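Local coordinates for alpha-1,3-glucanase (Streptomyces thermodiastaticus, PDB 7C7D), which hydrolyses the alpha-1,3-glycosidic bonds of alpha-1,3-glucan, as a thermostable glycosidase of family GH87, at residues T336-V341 / T360-T365; F276-D281 / F308-L313; V341-R346 / T365-F370; A378-S383 / G406-G411; V327-W332 / T350-L355. One frame throughout, in Å; residues are numbered along the deposited sequence.

In the fold
All five interactions join neighbouring coils of a parallel beta-helix of the pectate lyase type. Interactions 2, 4 and 5 lie along one parallel sheet: strand 309-311 of interaction 2 pairs with strand 331-333 of interaction 5, and Leu355 of interaction 5 hydrogen-bonds through its backbone to the segment 378-383 of interaction 4. Interactions 1 and 3 follow each other on the same two coils, sharing Val341 and Thr365. Interactions 4 and 5 are buried and rest on backbone bonds and apolar contacts; interaction 2, also mostly buried, adds hydrogen bonds from side-chain amides. Interactions 1 and 3 are only partly buried: waters and an Asn-Asp pair mark the first, a salt bridge the outward face of the second, whose paired asparagines are buried.

Interaction 1: residues T336-V341 / T360-T365; sequences TNDDLV and TAKNVT
Asp338 OD1 is gripped by two waters, and through them its carboxylate reaches the segment 360-365. Water 1 lies 2.7 Å from Asp338 OD1 and donates its other proton to Thr360 O, while accepting from Asn337 N and, weakly, from Lys362 N; one solvent molecule thus ties four polar atoms of the two segments. Water 2 links the same carboxylate oxygen to the ammonium of Lys362, but this lysine was modelled in two conformers, so that link is tentative. Further on the backbones meet directly, Asp339 N giving a nearly straight bond of 2.9 Å to Lys362 O. The two segments are corresponding loops on adjacent coils of the parallel beta-helix, entering strand pairing at Val341 and Thr365. Asp339, third residue of a type II turn, and Asn363 both have positive phi, a conformation that aspartate and asparagine tolerate well. Their side chains pair too: Asn363 ND2 reaches Asp339 OD1 on its anti side at 2.9 Å, with amide and carboxylate planes 74° apart, while Asn363 OD1 turns to Arg392. Val364 CG2 packs 4.1 Å from Leu340 CB and 3.5 Å from Asn337 O.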
# COMPACT_ATOMS: atom_id res chain seq x y z
N THR A 336 -14.63 13.92 10.88
CA THR A 336 -13.65 14.44 11.83
C THR A 336 -12.67 13.34 12.24
O THR A 336 -13.07 12.35 12.86
CB THR A 336 -14.35 15.00 13.06
OG1 THR A 336 -15.25 16.03 12.65
CG2 THR A 336 -13.33 15.58 14.05
N ASN A 337 -11.40 13.53 11.89
CA ASN A 337 -10.32 12.66 12.33
C ASN A 337 -9.12 13.50 12.73
O ASN A 337 -7.97 13.12 12.50
CB ASN A 337 -9.93 11.66 11.24
CG ASN A 337 -10.94 10.54 11.10
OD1 ASN A 337 -11.08 9.71 12.00
ND2 ASN A 337 -11.64 10.51 9.97
N ASP A 338 -9.37 14.66 13.35
CA ASP A 338 -8.31 15.64 13.57
C ASP A 338 -7.15 15.01 14.31
O ASP A 338 -7.34 14.38 15.36
CB ASP A 338 -8.83 16.80 14.43
CG ASP A 338 -9.96 17.58 13.78
OD1 ASP A 338 -10.46 17.22 12.70
OD2 ASP A 338 -10.38 18.58 14.41
N ASP A 339 -5.95 15.21 13.78
CA ASP A 339 -4.71 14.81 14.45
C ASP A 339 -4.57 13.30 14.58
O ASP A 339 -3.74 12.83 15.35
CB ASP A 339 -4.55 15.51 15.81
CG ASP A 339 -4.82 16.99 15.71
OD1 ASP A 339 -4.16 17.64 14.88
OD2 ASP A 339 -5.71 17.51 16.43
N LEU A 340 -5.34 12.53 13.81
CA LEU A 340 -5.23 11.08 13.87
C LEU A 340 -3.82 10.64 13.50
O LEU A 340 -3.22 11.16 12.55
CB LEU A 340 -6.23 10.46 12.88
CG LEU A 340 -6.17 8.95 12.66
CD1 LEU A 340 -6.59 8.17 13.91
CD2 LEU A 340 -7.04 8.55 11.48
N VAL A 341 -3.29 9.68 14.24
CA VAL A 341 -2.00 9.07 13.93
C VAL A 341 -2.23 7.59 13.62
O VAL A 341 -2.72 6.84 14.48
CB VAL A 341 -0.97 9.24 15.06
CG1 VAL A 341 0.34 8.54 14.70
CG2 VAL A 341 -0.74 10.72 15.34
N THR A 360 -12.04 16.03 4.57
CA THR A 360 -12.21 16.60 5.90
C THR A 360 -11.06 16.27 6.85
O THR A 360 -11.10 16.69 8.01
CB THR A 360 -13.56 16.21 6.54
OG1 THR A 360 -14.58 16.21 5.53
CG2 THR A 360 -13.97 17.18 7.65
N ALA A 361 -10.04 15.54 6.41
CA ALA A 361 -8.96 15.13 7.31
C ALA A 361 -8.07 16.33 7.62
O ALA A 361 -7.66 17.06 6.72
CB ALA A 361 -8.14 14.02 6.66
N LYS A 362 -7.76 16.51 8.90
CA LYS A 362 -6.98 17.66 9.36
C LYS A 362 -5.80 17.15 10.17
O LYS A 362 -5.99 16.53 11.22
CB LYS A 362 -7.84 18.61 10.19
CG LYS A 362 -8.95 19.26 9.40
CD LYS A 362 -9.78 20.20 10.26
CE LYS A 362 -11.01 20.69 9.52
NZ LYS A 362 -11.71 19.55 8.87
N ASN A 363 -4.59 17.43 9.69
CA ASN A 363 -3.37 17.05 10.40
C ASN A 363 -3.31 15.56 10.72
O ASN A 363 -2.87 15.16 11.81
CB ASN A 363 -3.13 17.89 11.66
CG ASN A 363 -1.73 17.71 12.20
OD1 ASN A 363 -0.78 17.58 11.43
ND2 ASN A 363 -1.60 17.66 13.52
N VAL A 364 -3.74 14.72 9.78
CA VAL A 364 -3.62 13.28 9.94
C VAL A 364 -2.21 12.86 9.52
O VAL A 364 -1.71 13.32 8.49
CB VAL A 364 -4.68 12.54 9.10
CG1 VAL A 364 -4.46 11.03 9.18
CG2 VAL A 364 -6.08 12.93 9.57
N THR A 365 -1.58 12.01 10.33
CA THR A 365 -0.26 11.45 10.04
C THR A 365 -0.40 9.95 9.85
O THR A 365 -0.88 9.25 10.74
CB THR A 365 0.72 11.73 11.18
OG1 THR A 365 0.92 13.14 11.30
CG2 THR A 365 2.07 11.07 10.93
O HOH W 1 -10.21 15.69 10.49
O HOH W 2 -12.55 18.35 11.36

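Interaction 2: residues F276-D281 / F308-L313; sequences FIDQTD and FVNGSL
Phe308 meets Phe276 rim to rim, Phe308 CD1 lying 3.8 Å from Phe276 CD2, with the ring planes 16° apart and neither ring over the other's face. Val309 CG2 sits over the centre of the Phe308 ring, so that one face is covered by the next residue in the chain, and Phe308 O accepts from Ile277 N. At Asn310 the strands pair in parallel: its N donates to Ile277 O and its O accepts from Gln279 N. The Asn310 amide lies alongside the Asp278 carboxylate, each CG lying anti to its backbone N, and ND2 comes down on Asp278 OD1 from above the carboxylate plane at 2.9 Å; His275 holds the other carboxylate oxygen. Gly311 suits its place because a beta carbon would clash with Gln279 O and, at these backbone angles, jam against the preceding carbonyl oxygen. Ser312 N donates to Gln279 O at 2.9 Å, and Ser312 O receives Gln279 NE2 in its carbonyl plane at 2.9 Å. The glutamine gets there with CG placed between backbone N and carbonyl carbon (chi1 54°). Ser312 CB rests on Thr280 O, while its OG turns to Thr336. Leu313 CD2 closes the row 4.4 Å from Ile277 CG2. Through Val256 N, bonded to its OE1, on one side and Ser312 on the other, Gln279 ties three successive levels, its buried amide bonded through both oxygen and nitrogen.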
# COMPACT_ATOMS: atom_id res chain seq x y z
N PHE A 276 -15.67 -3.89 11.03
CA PHE A 276 -15.30 -3.81 12.44
C PHE A 276 -15.83 -2.55 13.11
O PHE A 276 -16.62 -2.62 14.06
CB PHE A 276 -13.79 -3.97 12.60
CG PHE A 276 -13.32 -3.93 14.02
CD1 PHE A 276 -13.73 -4.89 14.93
CD2 PHE A 276 -12.49 -2.92 14.45
CE1 PHE A 276 -13.30 -4.85 16.24
CE2 PHE A 276 -12.05 -2.87 15.76
CZ PHE A 276 -12.46 -3.84 16.66
N ILE A 277 -15.39 -1.37 12.65
CA ILE A 277 -15.89 -0.10 13.15
C ILE A 277 -16.52 0.65 11.98
O ILE A 277 -15.89 0.78 10.92
CB ILE A 277 -14.78 0.74 13.81
CG1 ILE A 277 -14.37 0.10 15.14
CG2 ILE A 277 -15.23 2.18 14.02
CD1 ILE A 277 -13.07 0.67 15.72
N ASP A 278 -17.75 1.13 12.17
CA ASP A 278 -18.45 1.87 11.13
C ASP A 278 -19.29 2.94 11.82
O ASP A 278 -20.31 2.63 12.44
CB ASP A 278 -19.31 0.92 10.30
CG ASP A 278 -19.90 1.57 9.06
OD1 ASP A 278 -19.77 2.80 8.88
OD2 ASP A 278 -20.50 0.83 8.24
N GLN A 279 -18.85 4.19 11.73
CA GLN A 279 -19.54 5.27 12.42
C GLN A 279 -19.21 6.58 11.72
O GLN A 279 -18.06 6.79 11.32
CB GLN A 279 -19.13 5.33 13.90
CG GLN A 279 -17.62 5.42 14.11
CD GLN A 279 -17.23 5.25 15.56
OE1 GLN A 279 -17.93 4.62 16.34
NE2 GLN A 279 -16.10 5.84 15.94
N THR A 280 -20.21 7.44 11.58
CA THR A 280 -19.98 8.69 10.88
C THR A 280 -19.33 9.74 11.76
O THR A 280 -18.78 10.72 11.24
CB THR A 280 -21.29 9.24 10.31
OG1 THR A 280 -22.24 9.40 11.38
CG2 THR A 280 -21.86 8.29 9.27
N ASP A 281 -19.36 9.56 13.07
CA ASP A 281 -18.83 10.56 13.96
C ASP A 281 -18.46 9.91 15.28
O ASP A 281 -18.89 8.79 15.59
CB ASP A 281 -19.82 11.71 14.14
CG ASP A 281 -19.21 12.92 14.78
OD1 ASP A 281 -19.82 13.45 15.73
OD2 ASP A 281 -18.10 13.33 14.36
N PHE A 308 -12.08 -2.38 7.82
CA PHE A 308 -11.67 -2.39 9.23
C PHE A 308 -12.20 -1.15 9.95
O PHE A 308 -12.91 -1.26 10.95
CB PHE A 308 -10.14 -2.58 9.32
CG PHE A 308 -9.49 -1.98 10.55
CD1 PHE A 308 -9.84 -2.38 11.84
CD2 PHE A 308 -8.49 -1.03 10.41
CE1 PHE A 308 -9.21 -1.83 12.96
CE2 PHE A 308 -7.85 -0.48 11.52
CZ PHE A 308 -8.21 -0.88 12.79
N VAL A 309 -11.91 0.04 9.42
CA VAL A 309 -12.49 1.28 9.93
C VAL A 309 -13.22 1.97 8.78
O VAL A 309 -12.65 2.14 7.70
CB VAL A 309 -11.44 2.22 10.54
CG1 VAL A 309 -12.06 3.57 10.87
CG2 VAL A 309 -10.85 1.58 11.78
N ASN A 310 -14.46 2.36 9.03
CA ASN A 310 -15.28 3.07 8.05
C ASN A 310 -15.85 4.30 8.74
O ASN A 310 -16.70 4.17 9.62
CB ASN A 310 -16.40 2.17 7.56
CG ASN A 310 -17.05 2.68 6.30
OD1 ASN A 310 -16.48 2.58 5.22
ND2 ASN A 310 -18.26 3.23 6.43
N GLY A 311 -15.39 5.48 8.34
CA GLY A 311 -15.92 6.71 8.87
C GLY A 311 -14.95 7.48 9.74
O GLY A 311 -13.82 7.79 9.34
N SER A 312 -15.38 7.79 10.96
CA SER A 312 -14.70 8.76 11.80
C SER A 312 -14.26 8.13 13.11
O SER A 312 -15.07 7.51 13.81
CB SER A 312 -15.63 9.94 12.09
OG SER A 312 -15.15 10.72 13.16
N LEU A 313 -12.99 8.34 13.46
CA LEU A 313 -12.48 7.99 14.78
C LEU A 313 -12.43 9.19 15.71
O LEU A 313 -11.98 9.07 16.85
CB LEU A 313 -11.09 7.36 14.67
CG LEU A 313 -11.04 6.02 13.94
CD1 LEU A 313 -9.60 5.54 13.81
CD2 LEU A 313 -11.90 4.98 14.66

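Interaction 3: residues V341-R346 / T365-F370; sequences VVENNR and TVRDNF
Segments 341-346 and 365-370 run parallel, their strand axes 4.8 Å apart and 6° from aligned, with bridges from Val341-Thr365 to Glu343-Arg367 that resume at Arg346-Phe370 after a turn at Asn344 and Asp368. Just after it Asn345 and Asn369 lie alongside one another, amide planes 7° apart. Asn369 OD1 accepts from Asn345 ND2 and from Asn345 N, each at 3.0 Å and from opposite faces of its plane, while Asn369 ND2 bonds to Val342 O at 3.0 Å from above the carbonyl plane. Asn369 ND2 also donates to Asn396, Asn345 ND2 to Val319, and Asn345 OD1 accepts from Met322 N, so amides follow one another from coil to coil: the asparagine ladder known from pectate lyase-like beta-helices. Replacing Asn369 by alanine would probably leave the Asn345 backbone N-H without its acceptor and Val342 O with one donor fewer, breaking the ladder at this rung. On the outward face, Glu343 OE1 is held side-on by Arg367 NE and NH2, both at 2.9 Å and in the guanidinium plane. Each chain starts between its backbone N and carbonyl carbon (chi1 64° for Glu343) and then extends, which lays the two side by side. Val341 CG1 covers one guanidinium face, 3.8 Å from Arg367 NH2. Further on Arg346 CD packs on Phe370 CB, and beyond it Arg346 bridges to Glu196 while Phe370 meets Phe59 edge-to-face. The chemistry is thus divided: buried amides tie the coils together, and on the more open side opposite charges probably offset each other in part.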
# COMPACT_ATOMS: atom_id res chain seq x y z
N VAL A 341 -3.29 9.68 14.24
CA VAL A 341 -2.00 9.07 13.93
C VAL A 341 -2.23 7.59 13.62
O VAL A 341 -2.72 6.84 14.48
CB VAL A 341 -0.97 9.24 15.06
CG1 VAL A 341 0.34 8.54 14.70
CG2 VAL A 341 -0.74 10.72 15.34
N VAL A 342 -1.87 7.18 12.41
CA VAL A 342 -1.95 5.78 11.98
C VAL A 342 -0.51 5.33 11.76
O VAL A 342 0.13 5.74 10.79
CB VAL A 342 -2.79 5.64 10.70
CG1 VAL A 342 -2.76 4.20 10.20
CG2 VAL A 342 -4.22 6.11 10.94
N GLU A 343 0.02 4.52 12.68
CA GLU A 343 1.45 4.24 12.66
C GLU A 343 1.75 2.80 13.06
O GLU A 343 1.06 2.20 13.89
CB GLU A 343 2.22 5.19 13.59
CG GLU A 343 1.83 5.02 15.05
CD GLU A 343 2.49 6.02 15.98
OE1 GLU A 343 3.38 6.78 15.54
OE2 GLU A 343 2.10 6.05 17.17
N ASN A 344 2.81 2.27 12.47
CA ASN A 344 3.34 0.96 12.85
C ASN A 344 2.31 -0.15 12.68
O ASN A 344 2.16 -1.02 13.54
CB ASN A 344 3.93 0.96 14.26
CG ASN A 344 5.01 1.99 14.43
OD1 ASN A 344 4.88 2.93 15.21
ND2 ASN A 344 6.10 1.84 13.68
N ASN A 345 1.59 -0.12 11.56
CA ASN A 345 0.61 -1.14 11.23
C ASN A 345 1.04 -1.88 9.98
O ASN A 345 1.88 -1.41 9.21
CB ASN A 345 -0.77 -0.53 10.99
CG ASN A 345 -1.23 0.34 12.13
OD1 ASN A 345 -1.51 -0.16 13.22
ND2 ASN A 345 -1.32 1.64 11.90
N ARG A 346 0.43 -3.05 9.79
CA ARG A 346 0.52 -3.81 8.55
C ARG A 346 -0.86 -3.86 7.94
O ARG A 346 -1.84 -4.18 8.63
CB ARG A 346 1.00 -5.24 8.81
CG ARG A 346 2.11 -5.35 9.82
CD ARG A 346 3.40 -4.75 9.29
NE ARG A 346 4.37 -4.66 10.38
CZ ARG A 346 5.02 -5.71 10.89
NH1 ARG A 346 4.82 -6.92 10.38
NH2 ARG A 346 5.85 -5.55 11.90
N THR A 365 -1.58 12.01 10.33
CA THR A 365 -0.26 11.45 10.04
C THR A 365 -0.40 9.95 9.85
O THR A 365 -0.88 9.25 10.74
CB THR A 365 0.72 11.73 11.18
OG1 THR A 365 0.92 13.14 11.30
CG2 THR A 365 2.07 11.07 10.93
N VAL A 366 0.04 9.46 8.69
CA VAL A 366 0.09 8.04 8.39
C VAL A 366 1.56 7.71 8.18
O VAL A 366 2.16 8.14 7.19
CB VAL A 366 -0.74 7.69 7.14
CG1 VAL A 366 -0.67 6.19 6.83
CG2 VAL A 366 -2.19 8.15 7.33
N ARG A 367 2.17 7.00 9.14
CA ARG A 367 3.62 6.82 9.13
C ARG A 367 4.03 5.42 9.58
O ARG A 367 3.38 4.79 10.42
CB ARG A 367 4.34 7.86 10.00
CG ARG A 367 4.07 7.74 11.48
CD ARG A 367 4.82 8.78 12.30
NE ARG A 367 4.41 8.72 13.69
CZ ARG A 367 4.27 9.78 14.49
NH1 ARG A 367 4.53 11.00 14.02
NH2 ARG A 367 3.87 9.62 15.74
N ASP A 368 5.14 4.94 9.02
CA ASP A 368 5.77 3.70 9.46
C ASP A 368 4.84 2.50 9.33
O ASP A 368 4.86 1.59 10.17
CB ASP A 368 6.34 3.83 10.87
CG ASP A 368 7.53 4.74 10.90
OD1 ASP A 368 8.55 4.38 10.27
OD2 ASP A 368 7.45 5.81 11.52
N ASN A 369 4.03 2.48 8.28
CA ASN A 369 3.18 1.34 7.98
C ASN A 369 3.75 0.56 6.80
O ASN A 369 4.48 1.10 5.97
CB ASN A 369 1.76 1.80 7.63
CG ASN A 369 1.14 2.61 8.74
OD1 ASN A 369 0.75 2.07 9.77
ND2 ASN A 369 1.05 3.92 8.54
N PHE A 370 3.39 -0.72 6.76
CA PHE A 370 3.74 -1.60 5.65
C PHE A 370 2.45 -2.02 4.95
O PHE A 370 1.53 -2.52 5.61
CB PHE A 370 4.47 -2.84 6.15
CG PHE A 370 4.84 -3.80 5.06
CD1 PHE A 370 5.85 -3.49 4.18
CD2 PHE A 370 4.14 -4.99 4.88
CE1 PHE A 370 6.19 -4.34 3.15
CE2 PHE A 370 4.47 -5.85 3.85
CZ PHE A 370 5.50 -5.53 2.98
O HOH W 3 3.02 8.01 18.55
O HOH W 4 6.11 5.99 13.96
O HOH W 5 6.79 -0.61 11.83

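Interaction 4: residues A378-S383 / G406-G411; sequences ALAMWS and GIAIYG
Met381 runs the length of its side chain beside Ile409. Its CB lies 4.0 Å from Ile409 CD1, CG comes to 3.8 Å, SD to 3.9 Å, and CE is still 4.0 Å from that one methyl. This is possible because Met381 is extended beyond CG while Ile409 folds its CD1 over toward it (chi2 -59°). Leu379 CB and Ile407 CG1 pack likewise on the same face, and Phe393 of strand 392-394 touches all four, closing the interior of the beta-helix from across the coil. On the reverse face Ala380 and Ala408 stand as small neighbours, and beyond them Tyr410 CB meets Trp382 CD1 at 4.0 Å, the two rings steeply inclined. Tyr410 CD2 lies 3.6 Å from Met381 O, the acceptor for Tyr410 N. The polar ends look elsewhere: Tyr410 OH to Asp377, Trp382 NE1 to Lys438 O. Five backbone bonds, the last from Ser383 N to Tyr410 O, hold the strands in register, and Gly411 just after has a positive phi, which suits a residue without a side chain. Apolar side chains, a flexible methionine among them, thus fill the core with no hydrogen-bonding group to satisfy, and Trp382 and Tyr410, each with a polar group to bond, take the opposite face of the sheet.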
# COMPACT_ATOMS: atom_id res chain seq x y z
N ALA A 378 -2.70 2.32 -2.74
CA ALA A 378 -2.37 1.78 -1.42
C ALA A 378 -2.70 2.78 -0.32
O ALA A 378 -3.38 2.45 0.65
CB ALA A 378 -0.92 1.32 -1.35
N LEU A 379 -2.23 4.02 -0.49
CA LEU A 379 -2.59 5.15 0.37
C LEU A 379 -3.12 6.25 -0.53
O LEU A 379 -2.49 6.59 -1.53
CB LEU A 379 -1.38 5.68 1.13
CG LEU A 379 -0.71 4.73 2.12
CD1 LEU A 379 0.49 5.44 2.76
CD2 LEU A 379 -1.68 4.27 3.19
N ALA A 380 -4.28 6.81 -0.17
CA ALA A 380 -4.88 7.86 -0.97
C ALA A 380 -5.43 8.96 -0.09
O ALA A 380 -5.85 8.72 1.05
CB ALA A 380 -6.01 7.32 -1.86
N MET A 381 -5.44 10.17 -0.64
CA MET A 381 -6.20 11.29 -0.11
C MET A 381 -7.12 11.77 -1.21
O MET A 381 -6.66 12.09 -2.31
CB MET A 381 -5.26 12.42 0.31
CG MET A 381 -4.28 12.04 1.39
SD MET A 381 -3.48 13.51 2.05
CE MET A 381 -2.04 12.79 2.83
N TRP A 382 -8.41 11.80 -0.94
CA TRP A 382 -9.39 12.23 -1.94
C TRP A 382 -10.22 13.33 -1.31
O TRP A 382 -11.06 13.06 -0.45
CB TRP A 382 -10.25 11.05 -2.37
CG TRP A 382 -11.24 11.36 -3.45
CD1 TRP A 382 -11.19 12.39 -4.34
CD2 TRP A 382 -12.43 10.63 -3.74
NE1 TRP A 382 -12.29 12.35 -5.17
CE2 TRP A 382 -13.07 11.27 -4.82
CE3 TRP A 382 -13.03 9.50 -3.18
CZ2 TRP A 382 -14.27 10.81 -5.36
CZ3 TRP A 382 -14.22 9.04 -3.72
CH2 TRP A 382 -14.83 9.70 -4.80
N SER A 383 -9.96 14.57 -1.72
CA SER A 383 -10.54 15.73 -1.04
C SER A 383 -11.93 16.07 -1.58
O SER A 383 -12.18 17.12 -2.17
CB SER A 383 -9.58 16.92 -1.12
OG SER A 383 -8.56 16.77 -0.15
N GLY A 406 0.76 3.79 -5.95
CA GLY A 406 1.27 3.55 -4.61
C GLY A 406 0.70 4.55 -3.62
O GLY A 406 0.07 4.18 -2.63
N ILE A 407 0.92 5.83 -3.90
CA ILE A 407 0.32 6.93 -3.16
C ILE A 407 -0.36 7.86 -4.16
O ILE A 407 0.25 8.25 -5.16
CB ILE A 407 1.35 7.72 -2.34
CG1 ILE A 407 1.87 6.84 -1.20
CG2 ILE A 407 0.76 9.03 -1.84
CD1 ILE A 407 2.95 7.47 -0.33
N ALA A 408 -1.62 8.20 -3.89
CA ALA A 408 -2.37 9.13 -4.74
C ALA A 408 -2.92 10.26 -3.89
O ALA A 408 -3.63 10.01 -2.91
CB ALA A 408 -3.52 8.42 -5.45
N ILE A 409 -2.60 11.49 -4.27
CA ILE A 409 -3.15 12.68 -3.64
C ILE A 409 -4.06 13.35 -4.66
O ILE A 409 -3.58 13.95 -5.63
CB ILE A 409 -2.04 13.65 -3.20
CG1 ILE A 409 -0.97 12.93 -2.36
CG2 ILE A 409 -2.65 14.85 -2.48
CD1 ILE A 409 -1.48 12.26 -1.10
N TYR A 410 -5.37 13.26 -4.45
CA TYR A 410 -6.35 13.90 -5.32
C TYR A 410 -6.86 15.14 -4.59
O TYR A 410 -7.69 15.04 -3.69
CB TYR A 410 -7.50 12.96 -5.66
CG TYR A 410 -7.09 11.62 -6.22
CD1 TYR A 410 -6.63 11.47 -7.53
CD2 TYR A 410 -7.21 10.48 -5.44
CE1 TYR A 410 -6.27 10.21 -8.02
CE2 TYR A 410 -6.87 9.23 -5.91
CZ TYR A 410 -6.40 9.10 -7.20
OH TYR A 410 -6.07 7.83 -7.64
N GLY A 411 -6.34 16.30 -4.98
CA GLY A 411 -6.72 17.55 -4.35
C GLY A 411 -6.13 17.69 -2.95
O GLY A 411 -5.22 16.97 -2.54
O HOH W 6 -6.52 15.16 -0.94

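Interaction 5: residues V327-W332 / T350-L355; sequences VKVGLW and TTADGL
The flat groups that meet between 327-332 and 350-355 are peptide units. Val327 O receives Thr351 N in its carbonyl plane at 3.1 Å, and Thr350 CA also abuts this oxygen. The next carbonyl, of Lys328, takes Ala352 N at 2.8 Å, the donor tilted 30° from the carbonyl plane, with Thr350 CB leaning on the same oxygen at 3.3 Å. Thr350 stands between its neighbours with OG1 between backbone N and carbonyl carbon (chi1 59°), which lets OG1 donate to Ala352 O at 2.9 Å, from above that carbonyl plane, and swings CG2 against Val327 CG2 at 3.8 Å. The hydroxyl is bonded also to Gln374 of the following coil. A valine in place of Thr350 would probably leave Ala352 O without this donor and Gln374 without its partner. These are the turns leading into the parallel sheet of the beta-helix, and pairing proper begins at Leu331 and Leu355, with Leu331 N bonded to Gly354 O. Glycine suits position Gly330, since a beta carbon would strike Gly354 O. Leu331 CB meets Leu355 CD1 at 4.1 Å in the interior, where Ile347 and Val342 pack against them. At the other end Lys328 crosses Thr351 at about a right angle, CG lying 3.6 Å from Thr351 OG1, and sends its buried NZ on to the carbonyls of Ser304 and Val301; the threonine hydroxyl itself is bonded to Glu299 O.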
# COMPACT_ATOMS: atom_id res chain seq x y z
N VAL A 327 -9.79 -7.42 4.09
CA VAL A 327 -10.94 -6.52 4.07
C VAL A 327 -10.97 -5.83 2.71
O VAL A 327 -10.11 -6.09 1.85
CB VAL A 327 -10.90 -5.51 5.24
CG1 VAL A 327 -11.06 -6.24 6.56
CG2 VAL A 327 -9.59 -4.71 5.25
N LYS A 328 -11.96 -4.97 2.48
CA LYS A 328 -12.00 -4.21 1.23
C LYS A 328 -11.05 -3.02 1.32
O LYS A 328 -10.05 -2.96 0.60
CB LYS A 328 -13.43 -3.78 0.91
CG LYS A 328 -13.54 -3.08 -0.44
CD LYS A 328 -14.92 -2.51 -0.71
CE LYS A 328 -15.21 -1.32 0.18
NZ LYS A 328 -16.38 -0.55 -0.33
N VAL A 329 -11.36 -2.07 2.20
CA VAL A 329 -10.47 -0.97 2.53
C VAL A 329 -10.02 -1.15 3.98
O VAL A 329 -10.84 -1.49 4.85
CB VAL A 329 -11.15 0.40 2.34
CG1 VAL A 329 -10.22 1.54 2.76
CG2 VAL A 329 -11.57 0.56 0.90
N GLY A 330 -8.73 -0.95 4.24
CA GLY A 330 -8.29 -0.97 5.62
C GLY A 330 -8.94 0.12 6.45
O GLY A 330 -9.68 -0.15 7.40
N LEU A 331 -8.70 1.38 6.09
CA LEU A 331 -9.29 2.52 6.78
C LEU A 331 -9.86 3.46 5.72
O LEU A 331 -9.10 4.09 4.97
CB LEU A 331 -8.29 3.25 7.67
CG LEU A 331 -7.69 2.45 8.84
CD1 LEU A 331 -6.44 1.68 8.43
CD2 LEU A 331 -7.37 3.38 10.01
N TRP A 332 -11.18 3.54 5.66
CA TRP A 332 -11.88 4.48 4.80
C TRP A 332 -12.35 5.58 5.73
O TRP A 332 -13.31 5.40 6.49
CB TRP A 332 -13.04 3.77 4.12
CG TRP A 332 -13.70 4.64 3.14
CD1 TRP A 332 -13.25 4.95 1.90
CD2 TRP A 332 -14.92 5.37 3.33
NE1 TRP A 332 -14.12 5.81 1.29
CE2 TRP A 332 -15.16 6.08 2.15
CE3 TRP A 332 -15.83 5.47 4.39
CZ2 TRP A 332 -16.28 6.89 1.98
CZ3 TRP A 332 -16.94 6.27 4.22
CH2 TRP A 332 -17.16 6.97 3.03
N THR A 350 -5.92 -6.44 0.65
CA THR A 350 -7.20 -5.75 0.65
C THR A 350 -7.69 -5.64 -0.78
O THR A 350 -6.89 -5.46 -1.70
CB THR A 350 -7.10 -4.36 1.32
OG1 THR A 350 -6.15 -3.54 0.63
CG2 THR A 350 -6.67 -4.48 2.78
N THR A 351 -9.00 -5.78 -0.99
CA THR A 351 -9.48 -5.76 -2.36
C THR A 351 -9.62 -4.35 -2.93
O THR A 351 -9.83 -4.21 -4.14
CB THR A 351 -10.79 -6.54 -2.51
OG1 THR A 351 -11.78 -5.96 -1.67
CG2 THR A 351 -10.58 -8.00 -2.15
N ALA A 352 -9.47 -3.32 -2.10
CA ALA A 352 -9.41 -1.94 -2.58
C ALA A 352 -8.28 -1.23 -1.83
O ALA A 352 -7.26 -1.86 -1.52
CB ALA A 352 -10.76 -1.23 -2.44
N ASP A 353 -8.42 0.07 -1.56
CA ASP A 353 -7.33 0.86 -1.00
C ASP A 353 -6.92 0.34 0.38
O ASP A 353 -7.72 -0.20 1.14
CB ASP A 353 -7.77 2.31 -0.81
CG ASP A 353 -7.92 3.09 -2.12
OD1 ASP A 353 -7.94 2.50 -3.22
OD2 ASP A 353 -8.03 4.33 -2.03
N GLY A 354 -5.65 0.59 0.73
CA GLY A 354 -5.24 0.34 2.09
C GLY A 354 -5.82 1.35 3.07
O GLY A 354 -6.43 0.98 4.08
N LEU A 355 -5.63 2.63 2.78
CA LEU A 355 -6.19 3.71 3.57
C LEU A 355 -6.53 4.85 2.63
O LEU A 355 -5.75 5.17 1.73
CB LEU A 355 -5.18 4.18 4.64
CG LEU A 355 -5.53 5.42 5.47
CD1 LEU A 355 -4.89 5.34 6.85
CD2 LEU A 355 -5.08 6.71 4.77